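Local coordinates for protein putative mannose-1-phosphate guanylyl transferase (Thermus thermophilus, PDB 2CU2) that probably transfers a guanylyl group from GTP to mannose 1-phosphate, making GDP-mannose, at residues M1-G13 against L45-V58. Numbering follows the deposited sequence.
Sequences MKTYALVMAGGRG and LAPLVPPERTLLAV. With SO4 (sulfate ion), chain B.
Parallel pairing of strands 3-8 and 54-58, the first two strands of a nucleotidyltransferase domain, sets Ala-5 beside Thr-54 and Met-8 beside Ala-57; the short axes run 18° apart. Five backbone hydrogen bonds join them, each strand donating in turn. The bond from Leu-55 N to Ala-5 O is nearly straight (172° at the hydrogen), whereas Ala-57 N meets Val-7 O from a direction tilted out of the carbonyl plane. On one face, Ala-5 CB touches both Leu-45 CD2 and Val-49 CG1, each at 3.7 Å, and Val-7 divides its branches: CG1, anti to the backbone N (chi1 179°), meets Leu-56 CD1, while CG2 reaches Leu-45 CD2 at 3.8 Å. Thus the end of helix 37-45 and the following loop pack down on the strands. Thr-54 OG1 bonds Pro-50 O at 2.8 Å, tying that loop to its own strand. On the other face Leu-6 CD1 lies 4.0 Å from Ala-57 CB.

At the N-terminal end Arg-53 CB sits over the face of the Tyr-4 ring, 4.1 Å from its centroid, a CH-pi contact. The extended arginine chain then carries its guanidinium under Lys-2, whose CG lies 3.7 Å above the centre of the plane; a water at the guanidinium edge links NH1 to Thr-3 O. An alanine in place of Arg-53 would probably deprive that water of its NH1 donor and uncover the aliphatic part of Lys-2. Beyond Ala-9, a glycine-rich turn leads to a sulfate, weakly bound by Gly-13 N. Such a beta-alpha-beta crossover, with a glycine-rich loop after its first strand, is characteristic of the Rossmann-like GT-A nucleotidyltransferase fold.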
loop_
_atom_site.group_PDB
_atom_site.type_symbol
_atom_site.label_atom_id
_atom_site.label_comp_id
_atom_site.label_asym_id
_atom_site.label_seq_id
_atom_site.Cartn_x
_atom_site.Cartn_y
_atom_site.Cartn_z
ATOM N N MET A 1 8.149 -48.925 -10.701
ATOM C CA MET A 1 8.738 -49.029 -12.033
ATOM C C MET A 1 9.486 -47.753 -12.419
ATOM O O MET A 1 9.645 -46.823 -11.641
ATOM C CB MET A 1 7.615 -49.291 -13.038
ATOM C CG MET A 1 6.234 -49.336 -12.382
ATOM S SD MET A 1 4.919 -49.430 -13.603
ATOM C CE MET A 1 5.114 -51.159 -14.069
ATOM N N LYS A 2 9.994 -47.748 -13.666
ATOM C CA LYS A 2 10.598 -46.528 -14.181
ATOM C C LYS A 2 9.522 -45.492 -14.519
ATOM O O LYS A 2 8.829 -45.585 -15.523
ATOM C CB LYS A 2 11.399 -46.873 -15.440
ATOM C CG LYS A 2 12.192 -45.673 -15.967
ATOM C CD LYS A 2 13.357 -46.085 -16.868
ATOM C CE LYS A 2 14.483 -45.045 -16.882
ATOM N NZ LYS A 2 15.322 -45.236 -18.065
ATOM N N THR A 3 9.423 -44.536 -13.602
ATOM C CA THR A 3 8.446 -43.470 -13.711
ATOM C C THR A 3 9.107 -42.112 -13.914
ATOM O O THR A 3 10.064 -41.759 -13.224
ATOM C CB THR A 3 7.566 -43.388 -12.448
ATOM O OG1 THR A 3 6.882 -44.631 -12.256
ATOM C CG2 THR A 3 6.539 -42.264 -12.587
ATOM N N TYR A 4 8.601 -41.360 -14.882
ATOM C CA TYR A 4 9.106 -40.023 -15.134
ATOM C C TYR A 4 8.029 -39.063 -14.653
ATOM O O TYR A 4 6.855 -39.425 -14.571
ATOM C CB TYR A 4 9.388 -39.809 -16.627
ATOM C CG TYR A 4 10.840 -40.026 -16.999
ATOM C CD1 TYR A 4 11.438 -41.284 -16.871
ATOM C CD2 TYR A 4 11.632 -38.965 -17.435
ATOM C CE1 TYR A 4 12.787 -41.474 -17.164
ATOM C CE2 TYR A 4 12.982 -39.146 -17.728
ATOM C CZ TYR A 4 13.551 -40.401 -17.590
ATOM O OH TYR A 4 14.886 -40.572 -17.865
ATOM N N ALA A 5 8.426 -37.844 -14.327
ATOM C CA ALA A 5 7.482 -36.851 -13.857
ATOM C C ALA A 5 7.621 -35.583 -14.678
ATOM O O ALA A 5 8.729 -35.093 -14.890
ATOM C CB ALA A 5 7.731 -36.552 -12.379
ATOM N N LEU A 6 6.493 -35.075 -15.163
ATOM C CA LEU A 6 6.484 -33.839 -15.927
ATOM C C LEU A 6 5.886 -32.764 -15.026
ATOM O O LEU A 6 4.723 -32.857 -14.622
ATOM C CB LEU A 6 5.626 -33.960 -17.191
ATOM C CG LEU A 6 5.448 -32.618 -17.918
ATOM C CD1 LEU A 6 6.770 -32.226 -18.580
ATOM C CD2 LEU A 6 4.343 -32.705 -18.958
ATOM N N VAL A 7 6.686 -31.756 -14.709
ATOM C CA VAL A 7 6.234 -30.633 -13.898
ATOM C C VAL A 7 5.989 -29.394 -14.758
ATOM O O VAL A 7 6.903 -28.761 -15.273
ATOM C CB VAL A 7 7.304 -30.340 -12.848
ATOM C CG1 VAL A 7 6.881 -29.149 -11.990
ATOM C CG2 VAL A 7 7.500 -31.553 -11.957
ATOM N N MET A 8 4.696 -29.076 -14.937
ATOM C CA MET A 8 4.346 -27.960 -15.804
ATOM C C MET A 8 4.376 -26.624 -15.061
ATOM O O MET A 8 3.604 -26.363 -14.148
ATOM C CB MET A 8 2.947 -28.218 -16.367
ATOM C CG MET A 8 2.856 -29.559 -17.101
ATOM S SD MET A 8 1.267 -29.787 -17.912
ATOM C CE MET A 8 0.246 -29.876 -16.433
ATOM N N ALA A 9 5.346 -25.780 -15.459
ATOM C CA ALA A 9 5.422 -24.442 -14.885
ATOM C C ALA A 9 4.909 -23.394 -15.875
ATOM O O ALA A 9 5.421 -23.231 -16.974
ATOM C CB ALA A 9 6.883 -24.156 -14.531
ATOM N N GLY A 10 3.829 -22.701 -15.467
ATOM C CA GLY A 10 3.250 -21.695 -16.351
ATOM C C GLY A 10 2.294 -20.762 -15.607
ATOM O O GLY A 10 2.188 -20.764 -14.389
ATOM N N GLY A 11 1.606 -19.913 -16.393
ATOM C CA GLY A 11 0.688 -18.955 -15.792
ATOM C C GLY A 11 1.375 -17.611 -15.539
ATOM O O GLY A 11 2.373 -17.520 -14.838
ATOM N N ARG A 12 0.944 -16.501 -16.123
ATOM C CA ARG A 12 1.420 -15.166 -15.779
ATOM C C ARG A 12 1.038 -14.807 -14.346
ATOM O O ARG A 12 1.783 -14.119 -13.652
ATOM C CB ARG A 12 0.820 -14.119 -16.722
ATOM C CG ARG A 12 1.071 -14.361 -18.201
ATOM C CD ARG A 12 0.358 -13.310 -19.048
ATOM N NE ARG A 12 0.487 -13.576 -20.479
ATOM C CZ ARG A 12 1.625 -13.478 -21.160
ATOM N NH1 ARG A 12 2.742 -13.113 -20.540
ATOM N NH2 ARG A 12 1.648 -13.752 -22.461
ATOM N N GLY A 13 -0.131 -15.274 -13.912
ATOM C CA GLY A 13 -0.594 -14.965 -12.573
ATOM C C GLY A 13 -0.873 -13.476 -12.457
ATOM O O GLY A 13 -0.434 -12.823 -11.510
ATOM N N LEU A 45 7.837 -33.711 -4.453
ATOM C CA LEU A 45 7.950 -34.781 -5.441
ATOM C C LEU A 45 9.204 -35.649 -5.321
ATOM O O LEU A 45 9.157 -36.836 -5.620
ATOM C CB LEU A 45 7.889 -34.186 -6.856
ATOM C CG LEU A 45 7.898 -35.139 -8.066
ATOM C CD1 LEU A 45 6.683 -36.045 -8.016
ATOM C CD2 LEU A 45 7.884 -34.345 -9.372
ATOM N N ALA A 46 10.313 -35.057 -4.883
ATOM C CA ALA A 46 11.587 -35.769 -4.772
ATOM C C ALA A 46 11.526 -37.194 -4.217
ATOM O O ALA A 46 12.028 -38.123 -4.845
ATOM C CB ALA A 46 12.580 -34.940 -3.960
ATOM N N PRO A 47 10.908 -37.387 -3.039
ATOM C CA PRO A 47 10.816 -38.725 -2.440
ATOM C C PRO A 47 10.105 -39.768 -3.296
ATOM O O PRO A 47 10.368 -40.966 -3.168
ATOM C CB PRO A 47 10.077 -38.468 -1.125
ATOM C CG PRO A 47 10.470 -37.063 -0.788
ATOM C CD PRO A 47 10.340 -36.376 -2.131
ATOM N N LEU A 48 9.200 -39.317 -4.161
ATOM C CA LEU A 48 8.455 -40.231 -5.015
ATOM C C LEU A 48 9.134 -40.435 -6.365
ATOM O O LEU A 48 9.295 -41.569 -6.817
ATOM C CB LEU A 48 7.032 -39.714 -5.226
ATOM C CG LEU A 48 6.110 -40.629 -6.039
ATOM C CD1 LEU A 48 5.922 -41.941 -5.296
ATOM C CD2 LEU A 48 4.770 -39.952 -6.272
ATOM N N VAL A 49 9.523 -39.342 -7.012
ATOM C CA VAL A 49 10.193 -39.421 -8.309
ATOM C C VAL A 49 11.488 -38.626 -8.227
ATOM O O VAL A 49 11.474 -37.425 -7.969
ATOM C CB VAL A 49 9.306 -38.847 -9.447
ATOM C CG1 VAL A 49 9.999 -39.030 -10.797
ATOM C CG2 VAL A 49 7.960 -39.549 -9.462
ATOM N N PRO A 50 12.634 -39.295 -8.431
ATOM C CA PRO A 50 13.916 -38.592 -8.362
ATOM C C PRO A 50 14.062 -37.460 -9.376
ATOM O O PRO A 50 13.404 -37.441 -10.413
ATOM C CB PRO A 50 14.937 -39.712 -8.567
ATOM C CG PRO A 50 14.192 -40.703 -9.416
ATOM C CD PRO A 50 12.829 -40.716 -8.769
ATOM N N PRO A 51 14.921 -36.480 -9.065
ATOM C CA PRO A 51 15.157 -35.330 -9.927
ATOM C C PRO A 51 15.624 -35.746 -11.326
ATOM O O PRO A 51 15.244 -35.171 -12.333
ATOM C CB PRO A 51 16.197 -34.444 -9.250
ATOM C CG PRO A 51 16.117 -34.744 -7.763
ATOM C CD PRO A 51 15.558 -36.245 -7.778
ATOM N N GLU A 52 16.501 -36.765 -11.362
ATOM C CA GLU A 52 16.983 -37.238 -12.654
ATOM C C GLU A 52 15.847 -37.596 -13.616
ATOM O O GLU A 52 15.949 -37.430 -14.827
ATOM C CB GLU A 52 17.878 -38.450 -12.422
ATOM C CG GLU A 52 18.766 -38.275 -11.194
ATOM C CD GLU A 52 18.311 -39.218 -10.106
ATOM O OE1 GLU A 52 17.819 -40.290 -10.431
ATOM O OE2 GLU A 52 18.435 -38.865 -8.936
ATOM N N ARG A 53 14.751 -38.143 -13.043
ATOM C CA ARG A 53 13.626 -38.566 -13.881
ATOM C C ARG A 53 12.495 -37.531 -13.901
ATOM O O ARG A 53 11.341 -37.834 -14.178
ATOM C CB ARG A 53 13.106 -39.907 -13.352
ATOM C CG ARG A 53 14.140 -41.023 -13.513
ATOM C CD ARG A 53 13.608 -42.402 -13.101
ATOM N NE ARG A 53 14.544 -43.441 -13.546
ATOM C CZ ARG A 53 14.335 -44.706 -13.136
ATOM N NH1 ARG A 53 13.304 -44.998 -12.360
ATOM N NH2 ARG A 53 15.182 -45.673 -13.515
ATOM N N THR A 54 12.853 -36.275 -13.563
ATOM C CA THR A 54 11.850 -35.218 -13.546
ATOM C C THR A 54 12.074 -34.200 -14.667
ATOM O O THR A 54 13.183 -33.740 -14.905
ATOM C CB THR A 54 11.905 -34.520 -12.188
ATOM O OG1 THR A 54 11.619 -35.471 -11.160
ATOM C CG2 THR A 54 10.861 -33.401 -12.136
ATOM N N LEU A 55 11.005 -33.847 -15.370
ATOM C CA LEU A 55 11.088 -32.884 -16.462
ATOM C C LEU A 55 10.333 -31.613 -16.081
ATOM O O LEU A 55 9.154 -31.658 -15.727
ATOM C CB LEU A 55 10.488 -33.486 -17.737
ATOM C CG LEU A 55 10.964 -34.907 -18.086
ATOM C CD1 LEU A 55 10.084 -35.498 -19.183
ATOM C CD2 LEU A 55 12.425 -34.877 -18.520
ATOM N N LEU A 56 11.017 -30.479 -16.149
ATOM C CA LEU A 56 10.404 -29.208 -15.812
ATOM C C LEU A 56 10.102 -28.399 -17.065
ATOM O O LEU A 56 11.003 -27.819 -17.664
ATOM C CB LEU A 56 11.326 -28.411 -14.892
ATOM C CG LEU A 56 10.848 -26.998 -14.553
ATOM C CD1 LEU A 56 9.524 -27.057 -13.784
ATOM C CD2 LEU A 56 11.916 -26.303 -13.738
ATOM N N ALA A 57 8.828 -28.360 -17.447
ATOM C CA ALA A 57 8.397 -27.620 -18.626
ATOM C C ALA A 57 8.101 -26.156 -18.307
ATOM O O ALA A 57 7.281 -25.849 -17.428
ATOM C CB ALA A 57 7.162 -28.274 -19.230
ATOM N N VAL A 58 8.786 -25.263 -19.020
ATOM C CA VAL A 58 8.614 -23.820 -18.925
ATOM C C VAL A 58 8.824 -23.148 -20.281
ATOM O O VAL A 58 9.393 -23.707 -21.209
ATOM C CB VAL A 58 9.629 -23.288 -17.913
ATOM C CG1 VAL A 58 9.472 -24.021 -16.583
ATOM C CG2 VAL A 58 11.037 -23.506 -18.433
HETATM S S SO4 B . -4.279 -15.228 -14.670
HETATM O O1 SO4 B . -5.317 -14.359 -15.290
HETATM O O2 SO4 B . -2.988 -15.057 -15.391
HETATM O O3 SO4 B . -4.711 -16.651 -14.755
HETATM O O4 SO4 B . -4.098 -14.850 -13.239
HETATM O O HOH W 1 11.155 -43.230 -11.042
#